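Local coordinates for protein agmatine N-acetyltransferase (Drosophila melanogaster, PDB 7CIW) that catalyses the acetyl-CoA-dependent N-acetylation of agmatine and probably also acylates arylalkylamines such as dopamine and serotonin, at residues Arg70-Val75 and Arg140-Arg145; Tyr31-Leu36 and Val133-Arg138. The protein carries 1 engineered substitution. All coordinates share one frame; numbering follows the deposited sequence.

Contact 1 of 2, residues Arg70-Val75 and Arg140-Arg145. With COA (coenzyme A), chain B.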
ATOM      1  N   ARG A  70       8.287   3.704  19.843  1.00 22.46           N
ATOM      2  CA  ARG A  70       6.933   3.423  19.383  1.00 22.48           C
ATOM      3  C   ARG A  70       6.830   3.733  17.895  1.00 19.39           C
ATOM      4  O   ARG A  70       7.297   4.785  17.441  1.00 21.57           O
ATOM      5  CB  ARG A  70       5.924   4.255  20.178  1.00 23.96           C
ATOM      6  CG  ARG A  70       4.496   4.202  19.690  1.00 30.86           C
ATOM      7  CD  ARG A  70       3.553   4.828  20.721  1.00 34.10           C
ATOM      8  NE  ARG A  70       2.659   5.830  20.138  1.00 39.61           N
ATOM      9  CZ  ARG A  70       1.387   5.995  20.497  1.00 34.69           C
ATOM     10  NH1 ARG A  70       0.857   5.223  21.437  1.00 38.70           N
ATOM     11  NH2 ARG A  70       0.643   6.929  19.914  1.00 36.89           N
ATOM     12  N   ILE A  71       6.222   2.826  17.141  1.00 19.56           N
ATOM     13  CA  ILE A  71       5.994   3.078  15.719  1.00 17.66           C
ATOM     14  C   ILE A  71       4.863   4.085  15.570  1.00 20.76           C
ATOM     15  O   ILE A  71       3.771   3.895  16.118  1.00 19.09           O
ATOM     16  CB  ILE A  71       5.678   1.773  14.972  1.00 16.72           C
ATOM     17  CG1 ILE A  71       6.876   0.828  15.027  1.00 14.91           C
ATOM     18  CG2 ILE A  71       5.266   2.075  13.521  1.00 17.25           C
ATOM     19  CD1 ILE A  71       6.538  -0.603  14.624  1.00 18.61           C
ATOM     20  N   VAL A  72       5.129   5.165  14.836  1.00 16.81           N
ATOM     21  CA  VAL A  72       4.131   6.195  14.575  1.00 17.32           C
ATOM     22  C   VAL A  72       3.783   6.304  13.099  1.00 15.33           C
ATOM     23  O   VAL A  72       2.856   7.050  12.747  1.00 15.57           O
ATOM     24  CB  VAL A  72       4.579   7.569  15.129  1.00 17.62           C
ATOM     25  CG1 VAL A  72       4.626   7.514  16.648  1.00 19.79           C
ATOM     26  CG2 VAL A  72       5.945   7.967  14.582  1.00 17.20           C
ATOM     27  N   ALA A  73       4.477   5.579  12.229  1.00 14.81           N
ATOM     28  CA  ALA A  73       4.150   5.555  10.811  1.00 13.61           C
ATOM     29  C   ALA A  73       4.828   4.337  10.199  1.00 13.58           C
ATOM     30  O   ALA A  73       5.837   3.854  10.716  1.00 15.12           O
ATOM     31  CB  ALA A  73       4.591   6.843  10.103  1.00 16.34           C
ATOM     32  N   ALA A  74       4.276   3.845   9.097  1.00 12.34           N
ATOM     33  CA  ALA A  74       4.849   2.661   8.475  1.00 11.32           C
ATOM     34  C   ALA A  74       4.535   2.638   6.990  1.00 12.07           C
ATOM     35  O   ALA A  74       3.488   3.122   6.556  1.00 12.90           O
ATOM     36  CB  ALA A  74       4.317   1.370   9.118  1.00 17.29           C
ATOM     37  N   VAL A  75       5.441   2.035   6.220  1.00 12.20           N
ATOM     38  CA  VAL A  75       5.216   1.776   4.802  1.00 12.83           C
ATOM     39  C   VAL A  75       5.639   0.346   4.495  1.00 12.12           C
ATOM     40  O   VAL A  75       6.646  -0.148   5.014  1.00 13.03           O
ATOM     41  CB  VAL A  75       5.956   2.814   3.920  1.00 10.32           C
ATOM     42  CG1 VAL A  75       7.489   2.725   4.105  1.00 11.62           C
ATOM     43  CG2 VAL A  75       5.534   2.700   2.438  1.00 11.14           C
ATOM     44  N   ARG A 140       2.497  16.118   9.157  1.00 25.95           N
ATOM     45  CA  ARG A 140       3.902  16.440   9.372  1.00 24.48           C
ATOM     46  C   ARG A 140       4.788  15.786   8.318  1.00 24.94           C
ATOM     47  O   ARG A 140       5.987  15.601   8.550  1.00 27.08           O
ATOM     48  CB  ARG A 140       4.354  16.021  10.773  1.00 26.50           C
ATOM     49  CG  ARG A 140       3.351  16.281  11.895  1.00 31.53           C
ATOM     50  CD  ARG A 140       2.867  17.722  11.912  1.00 39.05           C
ATOM     51  NE  ARG A 140       3.535  18.531  12.928  1.00 49.41           N
ATOM     52  CZ  ARG A 140       3.440  19.855  13.002  1.00 48.72           C
ATOM     53  NH1 ARG A 140       2.703  20.516  12.117  1.00 47.75           N
ATOM     54  NH2 ARG A 140       4.078  20.517  13.956  1.00 53.93           N
ATOM     55  N   ASN A 141       4.202  15.409   7.179  1.00 24.96           N
ATOM     56  CA  ASN A 141       4.912  14.802   6.046  1.00 26.32           C
ATOM     57  C   ASN A 141       5.658  13.522   6.437  1.00 24.88           C
ATOM     58  O   ASN A 141       6.673  13.171   5.835  1.00 26.05           O
ATOM     59  CB  ASN A 141       5.866  15.803   5.385  1.00 31.67           C
ATOM     60  CG  ASN A 141       6.353  15.336   4.024  1.00 30.30           C
ATOM     61  OD1 ASN A 141       5.557  15.063   3.122  1.00 33.89           O
ATOM     62  ND2 ASN A 141       7.667  15.224   3.877  1.00 33.76           N
ATOM     63  N   LEU A 142       5.175  12.790   7.442  1.00 21.70           N
ATOM     64  CA  LEU A 142       5.765  11.476   7.696  1.00 20.65           C
ATOM     65  C   LEU A 142       5.457  10.509   6.559  1.00 17.55           C
ATOM     66  O   LEU A 142       6.294   9.670   6.198  1.00 17.68           O
ATOM     67  CB  LEU A 142       5.262  10.908   9.020  1.00 18.58           C
ATOM     68  CG  LEU A 142       5.734  11.597  10.300  1.00 23.12           C
ATOM     69  CD1 LEU A 142       5.442  10.701  11.492  1.00 22.19           C
ATOM     70  CD2 LEU A 142       7.207  11.927  10.207  1.00 27.87           C
ATOM     71  N   GLY A 143       4.261  10.598   5.986  1.00 16.94           N
ATOM     72  CA  GLY A 143       3.958   9.759   4.837  1.00 17.95           C
ATOM     73  C   GLY A 143       4.921  10.015   3.695  1.00 15.47           C
ATOM     74  O   GLY A 143       5.481   9.085   3.113  1.00 15.46           O
ATOM     75  N   GLY A 144       5.155  11.290   3.385  1.00 17.93           N
ATOM     76  CA  GLY A 144       6.072  11.614   2.306  1.00 15.82           C
ATOM     77  C   GLY A 144       7.491  11.168   2.594  1.00 16.02           C
ATOM     78  O   GLY A 144       8.200  10.703   1.698  1.00 15.55           O
ATOM     79  N   ARG A 145       7.930  11.311   3.846  1.00 16.73           N
ATOM     80  CA  ARG A 145       9.276  10.866   4.187  1.00 17.17           C
ATOM     81  C   ARG A 145       9.431   9.364   3.991  1.00 15.71           C
ATOM     82  O   ARG A 145      10.446   8.905   3.457  1.00 15.05           O
ATOM     83  CB  ARG A 145       9.614  11.263   5.623  1.00 19.02           C
ATOM     84  CG  ARG A 145       9.796  12.761   5.809  1.00 24.41           C
ATOM     85  CD  ARG A 145      11.260  13.141   5.774  1.00 36.48           C
ATOM     86  NE  ARG A 145      11.894  12.617   4.572  1.00 32.03           N
ATOM     87  CZ  ARG A 145      12.243  13.358   3.531  1.00 27.86           C
ATOM     88  NH1 ARG A 145      12.034  14.668   3.551  1.00 34.83           N
ATOM     89  NH2 ARG A 145      12.798  12.786   2.470  1.00 27.33           N
TER
HETATM   90  N1A COA B 301      -7.920  12.469   7.488  1.00 25.29           N
HETATM   91  C2A COA B 301      -8.094  13.820   7.481  1.00 23.60           C
HETATM   92  N3A COA B 301      -7.068  14.653   7.101  1.00 25.01           N
HETATM   93  C4A COA B 301      -5.882  14.143   6.734  1.00 21.94           C
HETATM   94  C5A COA B 301      -5.713  12.812   6.747  1.00 23.63           C
HETATM   95  C6A COA B 301      -6.748  11.980   7.124  1.00 25.19           C
HETATM   96  N6A COA B 301      -7.036  10.497   7.290  1.00 22.72           N
HETATM   97  N7A COA B 301      -4.452  12.516   6.344  1.00 20.88           N
HETATM   98  C8A COA B 301      -3.822  13.669   6.079  1.00 21.59           C
HETATM   99  N9A COA B 301      -4.699  14.658   6.310  1.00 21.46           N
HETATM  100  C1B COA B 301      -4.633  15.998   6.266  1.00 20.79           C
HETATM  101  C2B COA B 301      -3.528  16.418   7.266  1.00 21.80           C
HETATM  102  O2B COA B 301      -4.033  16.499   8.656  1.00 23.79           O
HETATM  103  C3B COA B 301      -3.029  17.573   6.783  1.00 21.57           C
HETATM  104  O3B COA B 301      -3.891  18.730   6.959  1.00 22.77           O
HETATM  105  P3B COA B 301      -3.785  19.773   8.251  1.00 22.31           P
HETATM  106  O7A COA B 301      -2.355  19.852   8.748  1.00 23.51           O
HETATM  107  O8A COA B 301      -4.349  21.141   7.854  1.00 19.95           O
HETATM  108  O9A COA B 301      -4.673  19.163   9.326  1.00 25.52           O
HETATM  109  C4B COA B 301      -3.056  17.358   5.164  1.00 20.36           C
HETATM  110  O4B COA B 301      -4.019  16.482   4.907  1.00 23.36           O
HETATM  111  C5B COA B 301      -1.716  16.910   4.631  1.00 21.70           C
HETATM  112  O5B COA B 301      -1.210  15.920   5.516  1.00 22.22           O
HETATM  113  P1A COA B 301      -0.030  14.840   5.012  1.00 22.80           P
HETATM  114  O1A COA B 301       0.143  14.798   3.491  1.00 23.12           O
HETATM  115  O2A COA B 301       1.266  15.141   5.751  1.00 27.60           O
HETATM  116  O3A COA B 301      -0.625  13.380   5.461  1.00 20.27           O
HETATM  117  P2A COA B 301       0.158  12.206   6.301  1.00 19.51           P
HETATM  118  O4A COA B 301       0.401  12.651   7.712  1.00 19.04           O
HETATM  119  O5A COA B 301       1.416  11.808   5.564  1.00 19.11           O
HETATM  120  O6A COA B 301      -0.983  11.020   6.276  1.00 18.44           O
HETATM  121  CBP COA B 301      -1.878   9.124   5.293  1.00 16.63           C
HETATM  122  CCP COA B 301      -1.414  10.537   5.047  1.00 17.85           C
HETATM  123  CDP COA B 301      -0.610   8.256   5.594  1.00 16.59           C
HETATM  124  CEP COA B 301      -2.596   8.582   4.048  1.00 17.22           C
HETATM  125  CAP COA B 301      -2.864   9.147   6.458  1.00 17.57           C
HETATM  126  OAP COA B 301      -4.027   9.826   6.050  1.00 19.46           O
HETATM  127  C9P COA B 301      -3.287   7.748   6.951  1.00 17.36           C
HETATM  128  O9P COA B 301      -2.588   7.066   7.635  1.00 15.30           O
HETATM  129  N8P COA B 301      -4.609   7.275   6.592  1.00 17.44           N
HETATM  130  C7P COA B 301      -5.126   5.979   7.068  1.00 16.89           C
HETATM  131  C6P COA B 301      -4.569   4.712   6.286  1.00 14.99           C
HETATM  132  C5P COA B 301      -4.726   5.013   4.816  1.00 16.66           C
HETATM  133  O5P COA B 301      -5.784   5.320   4.334  1.00 16.22           O
HETATM  134  N4P COA B 301      -3.482   4.895   4.002  1.00 15.21           N
HETATM  135  C3P COA B 301      -3.404   5.189   2.580  1.00 18.72           C
HETATM  136  C2P COA B 301      -4.191   4.203   1.716  1.00 19.13           C
HETATM  137  S1P COA B 301      -3.676   4.721   0.049  1.00 17.41           S
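Ala73 and Leu142 mark the closest backbone approach, their CA atoms 6.9 Å apart, where a strand of the central sheet passes the first turn of helix 142-156. The strand is irregular here: the helix-like psi of Val72 (-6°), the extended Ala73 and the bonding of both residues to Ala65 fit a classic beta bulge, which lets two consecutive side chains, Val72 and Ala73, touch the same leucine. The other backbone turns at Asn141, in a left-handed conformation at the N-cap position, and its O accepts Arg145 N at 3.0 Å.

A single methyl group carries the contact. Leu142 has CG anti to its carbonyl carbon (chi1 -69°), and its CD1 reaches both Val72 CG2 and Ala73 CB, 4.2 Å from each. Val133 and Leu137 also pack on this leucine. The Asn141 side chain does no capping; OD1 instead takes a hydrogen bond from Arg177.

Coenzyme A lies against the backbone of the turn. Asn141 N donates to coenzyme A O2A at 3.3 Å, and Gly143 N gives a weak bond to coenzyme A O5A at 3.1 Å, a glycine allowing the phosphate close to the main chain. The helix thus seats on the sheet through apolar contact while amides at its start meet the diphosphate, whose negative charge the helix dipole would probably help to stabilise, as in other GNAT enzymes.

Contact 2 of 2, residues Tyr31-Leu36 and Val133-Arg138. With COA (coenzyme A), chain B; G0R (N-(4-carbamimidamidobutyl)ethanamide), chain C.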
ATOM      1  N   TYR A  31      -5.262  -0.057   9.158  1.00 17.01           N
ATOM      2  CA  TYR A  31      -6.426  -0.824   8.724  1.00 14.96           C
ATOM      3  C   TYR A  31      -7.777  -0.197   9.067  1.00 17.38           C
ATOM      4  O   TYR A  31      -8.686  -0.282   8.227  1.00 19.45           O
ATOM      5  CB  TYR A  31      -6.337  -2.223   9.324  1.00 16.74           C
ATOM      6  CG  TYR A  31      -5.447  -3.212   8.606  1.00 15.30           C
ATOM      7  CD1 TYR A  31      -5.740  -3.646   7.312  1.00 16.46           C
ATOM      8  CD2 TYR A  31      -4.345  -3.765   9.250  1.00 15.10           C
ATOM      9  CE1 TYR A  31      -4.948  -4.596   6.677  1.00 16.06           C
ATOM     10  CE2 TYR A  31      -3.548  -4.720   8.625  1.00 14.86           C
ATOM     11  CZ  TYR A  31      -3.861  -5.138   7.344  1.00 15.62           C
ATOM     12  OH  TYR A  31      -3.084  -6.087   6.729  1.00 16.62           O
ATOM     13  N   PRO A  32      -8.002   0.396  10.244  1.00 17.99           N
ATOM     14  CA  PRO A  32      -9.352   0.917  10.536  1.00 17.92           C
ATOM     15  C   PRO A  32      -9.804   2.029   9.606  1.00 20.63           C
ATOM     16  O   PRO A  32     -11.014   2.182   9.403  1.00 21.15           O
ATOM     17  CB  PRO A  32      -9.237   1.408  11.989  1.00 18.64           C
ATOM     18  CG  PRO A  32      -8.116   0.585  12.559  1.00 18.95           C
ATOM     19  CD  PRO A  32      -7.133   0.465  11.436  1.00 19.24           C
ATOM     20  N   GLU A  33      -8.877   2.782   9.005  1.00 17.85           N
ATOM     21  CA  GLU A  33      -9.219   3.909   8.143  1.00 20.16           C
ATOM     22  C   GLU A  33      -8.869   3.698   6.675  1.00 17.05           C
ATOM     23  O   GLU A  33      -9.323   4.482   5.832  1.00 19.58           O
ATOM     24  CB  GLU A  33      -8.526   5.184   8.640  1.00 21.22           C
ATOM     25  CG  GLU A  33      -8.844   5.528  10.082  1.00 26.34           C
ATOM     26  CD  GLU A  33      -7.918   6.585  10.637  1.00 30.00           C
ATOM     27  OE1 GLU A  33      -8.044   7.755  10.215  1.00 36.04           O
ATOM     28  OE2 GLU A  33      -7.060   6.240  11.483  1.00 33.48           O
ATOM     29  N   GLU A  34      -8.097   2.675   6.343  1.00 16.38           N
ATOM     30  CA  GLU A  34      -7.801   2.410   4.942  1.00 15.87           C
ATOM     31  C   GLU A  34      -9.100   2.099   4.200  1.00 15.95           C
ATOM     32  O   GLU A  34      -9.876   1.242   4.650  1.00 18.49           O
ATOM     33  CB  GLU A  34      -6.813   1.255   4.823  1.00 16.62           C
ATOM     34  CG  GLU A  34      -6.237   1.102   3.426  1.00 14.86           C
ATOM     35  CD  GLU A  34      -7.184   0.365   2.519  1.00 15.68           C
ATOM     36  OE1 GLU A  34      -7.693  -0.690   2.945  1.00 15.91           O
ATOM     37  OE2 GLU A  34      -7.443   0.849   1.394  1.00 15.40           O
ATOM     38  N   PRO A  35      -9.390   2.784   3.090  1.00 15.39           N
ATOM     39  CA  PRO A  35     -10.736   2.665   2.492  1.00 17.42           C
ATOM     40  C   PRO A  35     -11.168   1.255   2.093  1.00 18.48           C
ATOM     41  O   PRO A  35     -12.339   0.926   2.307  1.00 20.54           O
ATOM     42  CB  PRO A  35     -10.648   3.609   1.284  1.00 17.19           C
ATOM     43  CG  PRO A  35      -9.728   4.696   1.763  1.00 16.69           C
ATOM     44  CD  PRO A  35      -8.666   3.965   2.574  1.00 14.84           C
ATOM     45  N   LEU A  36     -10.308   0.410   1.506  1.00 16.50           N
ATOM     46  CA  LEU A  36     -10.786  -0.944   1.173  1.00 15.84           C
ATOM     47  C   LEU A  36     -11.110  -1.740   2.429  1.00 17.60           C
ATOM     48  O   LEU A  36     -12.104  -2.476   2.464  1.00 17.91           O
ATOM     49  CB  LEU A  36      -9.768  -1.712   0.344  1.00 16.63           C
ATOM     50  CG  LEU A  36      -9.255  -1.045  -0.921  1.00 14.37           C
ATOM     51  CD1 LEU A  36      -8.460  -2.071  -1.745  1.00 18.52           C
ATOM     52  CD2 LEU A  36     -10.422  -0.468  -1.712  1.00 16.68           C
ATOM     53  N   VAL A 133      -0.033   6.545   8.969  1.00 14.45           N
ATOM     54  CA  VAL A 133       0.556   7.464   9.938  1.00 13.74           C
ATOM     55  C   VAL A 133      -0.399   7.574  11.122  1.00 15.59           C
ATOM     56  O   VAL A 133      -1.613   7.694  10.924  1.00 16.38           O
ATOM     57  CB  VAL A 133       0.816   8.856   9.326  1.00 14.72           C
ATOM     58  CG1 VAL A 133       1.332   9.817  10.386  1.00 16.08           C
ATOM     59  CG2 VAL A 133       1.836   8.768   8.193  1.00 14.84           C
ATOM     60  N   ASP A 134       0.146   7.501  12.338  1.00 14.37           N
ATOM     61  CA  ASP A 134      -0.616   7.745  13.559  1.00 15.69           C
ATOM     62  C   ASP A 134      -1.362   9.071  13.439  1.00 20.63           C
ATOM     63  O   ASP A 134      -0.754  10.085  13.069  1.00 18.31           O
ATOM     64  CB  ASP A 134       0.352   7.768  14.751  1.00 17.98           C
ATOM     65  CG  ASP A 134      -0.341   7.842  16.113  1.00 24.33           C
ATOM     66  OD1 ASP A 134      -1.270   8.648  16.314  1.00 23.11           O
ATOM     67  OD2 ASP A 134       0.103   7.110  17.017  1.00 27.51           O
ATOM     68  N   PRO A 135      -2.663   9.103  13.727  1.00 20.14           N
ATOM     69  CA  PRO A 135      -3.421  10.360  13.607  1.00 22.77           C
ATOM     70  C   PRO A 135      -2.790  11.521  14.350  1.00 23.04           C
ATOM     71  O   PRO A 135      -2.879  12.664  13.889  1.00 24.49           O
ATOM     72  CB  PRO A 135      -4.789   9.986  14.191  1.00 24.41           C
ATOM     73  CG  PRO A 135      -4.895   8.516  13.961  1.00 26.86           C
ATOM     74  CD  PRO A 135      -3.512   7.984  14.160  1.00 21.92           C
ATOM     75  N   GLN A 136      -2.118  11.259  15.473  1.00 19.47           N
ATOM     76  CA  GLN A 136      -1.482  12.330  16.226  1.00 22.02           C
ATOM     77  C   GLN A 136      -0.268  12.913  15.517  1.00 22.73           C
ATOM     78  O   GLN A 136       0.201  13.988  15.904  1.00 25.31           O
ATOM     79  CB  GLN A 136      -1.071  11.816  17.603  1.00 21.26           C
ATOM     80  CG  GLN A 136      -2.231  11.656  18.553  1.00 24.13           C
ATOM     81  CD  GLN A 136      -1.784  11.418  19.976  1.00 28.12           C
ATOM     82  OE1 GLN A 136      -0.934  10.560  20.239  1.00 27.94           O
ATOM     83  NE2 GLN A 136      -2.354  12.173  20.909  1.00 25.56           N
ATOM     84  N   LEU A 137       0.263  12.232  14.505  1.00 19.56           N
ATOM     85  CA  LEU A 137       1.421  12.719  13.766  1.00 23.62           C
ATOM     86  C   LEU A 137       1.081  13.075  12.324  1.00 21.15           C
ATOM     87  O   LEU A 137       1.992  13.305  11.525  1.00 22.60           O
ATOM     88  CB  LEU A 137       2.544  11.679  13.797  1.00 23.10           C
ATOM     89  CG  LEU A 137       3.464  11.503  15.017  1.00 26.06           C
ATOM     90  CD1 LEU A 137       4.224  12.786  15.312  1.00 29.20           C
ATOM     91  CD2 LEU A 137       2.702  11.030  16.245  1.00 23.79           C
ATOM     92  N   ARG A 138      -0.199  13.108  11.963  1.00 19.35           N
ATOM     93  CA  ARG A 138      -0.564  13.403  10.584  1.00 18.91           C
ATOM     94  C   ARG A 138      -0.403  14.888  10.291  1.00 22.14           C
ATOM     95  O   ARG A 138      -0.531  15.738  11.174  1.00 24.51           O
ATOM     96  CB  ARG A 138      -1.994  12.944  10.289  1.00 21.68           C
ATOM     97  CG  ARG A 138      -2.104  11.422  10.194  1.00 18.83           C
ATOM     98  CD  ARG A 138      -3.502  10.924   9.912  1.00 22.46           C
ATOM     99  NE  ARG A 138      -3.561   9.471  10.071  1.00 19.86           N
ATOM    100  CZ  ARG A 138      -4.681   8.774  10.223  1.00 19.92           C
ATOM    101  NH1 ARG A 138      -5.861   9.390  10.218  1.00 20.82           N
ATOM    102  NH2 ARG A 138      -4.621   7.455  10.378  1.00 19.02           N
TER
HETATM  103  N1A COA B 301      -7.920  12.469   7.488  1.00 25.29           N
HETATM  104  C2A COA B 301      -8.094  13.820   7.481  1.00 23.60           C
HETATM  105  N3A COA B 301      -7.068  14.653   7.101  1.00 25.01           N
HETATM  106  C4A COA B 301      -5.882  14.143   6.734  1.00 21.94           C
HETATM  107  C5A COA B 301      -5.713  12.812   6.747  1.00 23.63           C
HETATM  108  C6A COA B 301      -6.748  11.980   7.124  1.00 25.19           C
HETATM  109  N6A COA B 301      -7.036  10.497   7.290  1.00 22.72           N
HETATM  110  N7A COA B 301      -4.452  12.516   6.344  1.00 20.88           N
HETATM  111  C8A COA B 301      -3.822  13.669   6.079  1.00 21.59           C
HETATM  112  N9A COA B 301      -4.699  14.658   6.310  1.00 21.46           N
HETATM  113  C1B COA B 301      -4.633  15.998   6.266  1.00 20.79           C
HETATM  114  C2B COA B 301      -3.528  16.418   7.266  1.00 21.80           C
HETATM  115  O2B COA B 301      -4.033  16.499   8.656  1.00 23.79           O
HETATM  116  C3B COA B 301      -3.029  17.573   6.783  1.00 21.57           C
HETATM  117  O3B COA B 301      -3.891  18.730   6.959  1.00 22.77           O
HETATM  118  P3B COA B 301      -3.785  19.773   8.251  1.00 22.31           P
HETATM  119  O7A COA B 301      -2.355  19.852   8.748  1.00 23.51           O
HETATM  120  O8A COA B 301      -4.349  21.141   7.854  1.00 19.95           O
HETATM  121  O9A COA B 301      -4.673  19.163   9.326  1.00 25.52           O
HETATM  122  C4B COA B 301      -3.056  17.358   5.164  1.00 20.36           C
HETATM  123  O4B COA B 301      -4.019  16.482   4.907  1.00 23.36           O
HETATM  124  C5B COA B 301      -1.716  16.910   4.631  1.00 21.70           C
HETATM  125  O5B COA B 301      -1.210  15.920   5.516  1.00 22.22           O
HETATM  126  P1A COA B 301      -0.030  14.840   5.012  1.00 22.80           P
HETATM  127  O1A COA B 301       0.143  14.798   3.491  1.00 23.12           O
HETATM  128  O2A COA B 301       1.266  15.141   5.751  1.00 27.60           O
HETATM  129  O3A COA B 301      -0.625  13.380   5.461  1.00 20.27           O
HETATM  130  P2A COA B 301       0.158  12.206   6.301  1.00 19.51           P
HETATM  131  O4A COA B 301       0.401  12.651   7.712  1.00 19.04           O
HETATM  132  O5A COA B 301       1.416  11.808   5.564  1.00 19.11           O
HETATM  133  O6A COA B 301      -0.983  11.020   6.276  1.00 18.44           O
HETATM  134  CBP COA B 301      -1.878   9.124   5.293  1.00 16.63           C
HETATM  135  CCP COA B 301      -1.414  10.537   5.047  1.00 17.85           C
HETATM  136  CDP COA B 301      -0.610   8.256   5.594  1.00 16.59           C
HETATM  137  CEP COA B 301      -2.596   8.582   4.048  1.00 17.22           C
HETATM  138  CAP COA B 301      -2.864   9.147   6.458  1.00 17.57           C
HETATM  139  OAP COA B 301      -4.027   9.826   6.050  1.00 19.46           O
HETATM  140  C9P COA B 301      -3.287   7.748   6.951  1.00 17.36           C
HETATM  141  O9P COA B 301      -2.588   7.066   7.635  1.00 15.30           O
HETATM  142  N8P COA B 301      -4.609   7.275   6.592  1.00 17.44           N
HETATM  143  C7P COA B 301      -5.126   5.979   7.068  1.00 16.89           C
HETATM  144  C6P COA B 301      -4.569   4.712   6.286  1.00 14.99           C
HETATM  145  C5P COA B 301      -4.726   5.013   4.816  1.00 16.66           C
HETATM  146  O5P COA B 301      -5.784   5.320   4.334  1.00 16.22           O
HETATM  147  N4P COA B 301      -3.482   4.895   4.002  1.00 15.21           N
HETATM  148  C3P COA B 301      -3.404   5.189   2.580  1.00 18.72           C
HETATM  149  C2P COA B 301      -4.191   4.203   1.716  1.00 19.13           C
HETATM  150  S1P COA B 301      -3.676   4.721   0.049  1.00 17.41           S
HETATM  151  C10 G0R C 302      -4.946  -4.439   2.364  1.00 18.54           C
HETATM  152  N12 G0R C 302      -6.193  -4.350   3.113  1.00 19.86           N
HETATM  153  C1  G0R C 302      -0.555   2.432  -0.014  1.00 14.72           C
HETATM  154  C2  G0R C 302      -1.845   1.764   0.456  1.00 13.75           C
HETATM  155  C5  G0R C 302      -3.983   0.545  -0.125  1.00 15.56           C
HETATM  156  C6  G0R C 302      -3.858  -0.978  -0.202  1.00 17.97           C
HETATM  157  C7  G0R C 302      -5.196  -1.694   0.013  1.00 19.89           C
HETATM  158  C8  G0R C 302      -5.393  -2.343   1.389  1.00 23.36           C
HETATM  159  N4  G0R C 302      -2.745   1.193  -0.526  1.00 13.38           N
HETATM  160  N9  G0R C 302      -4.586  -3.528   1.578  1.00 27.87           N
HETATM  161  N11 G0R C 302      -4.092  -5.590   2.522  1.00 25.82           N
HETATM  162  O3  G0R C 302      -2.097   1.703   1.613  1.00 15.81           O
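Glu33 and Pro135 are the nearest backbone neighbours, yet their CA atoms stand 10.3 Å apart, so the gap between the two segments is bridged by side chains. Glu33, extended beyond CG (chi2 167°), meets Arg138 coming from the opposite direction in an end-on, two-nitrogen salt bridge. Arg138 NH1 reaches the syn side of Glu33 OE1 at 2.7 Å, nearly in the guanidinium plane; Arg138 NH2 meets Glu33 OE2 at 2.9 Å from above the carboxylate, the two planes being twisted 45° apart.

The arginine is held on several sides. Arg138 NE donates to Val133 O at 2.8 Å, Pro135 CG sits over the centre of one guanidinium face, and coenzyme A C9P covers the other, offset toward the rim. An Asx turn, with Gln136 N bonded to Asp134 OD1, shapes the turn between Val133 and Arg138.

Val133 N binds the pantetheine carbonyl O9P at 2.9 Å. Next to Glu33 in the chain, Glu34 caps helix 35-38 by accepting Leu36 N on OE2, and Leu36 CD1 packs 3.7 Å from acetylagmatine C7. The salt bridge thus spans the pantetheine arm in the cofactor cleft of the GNAT fold, where strand 125-133 leads into the pyrophosphate-binding loop.

How the contacts relate
From the N terminus the chain visits 31-36, then 70-75, 133-138 and 140-145, so the two contacts cross: contact 2 opens first and closes at 133-138, inside the loop of contact 1, which closes a few residues later. Contact 2 joins the substrate-side loop after helix 19-30 to the turn beyond strand 125-133; contact 1 joins strand 70-80 to helix 142-156. They are sewn together at the end of the pairing between strands 70-80 and 125-133: Val72 O probably accepts a hydrogen bond from Asp134 N at 2.8 Å, and Arg70 NH2 forms a salt bridge with Asp134 OD2. Both border the same coenzyme A, contact 1 at its diphosphate and contact 2 mainly along its pantetheine.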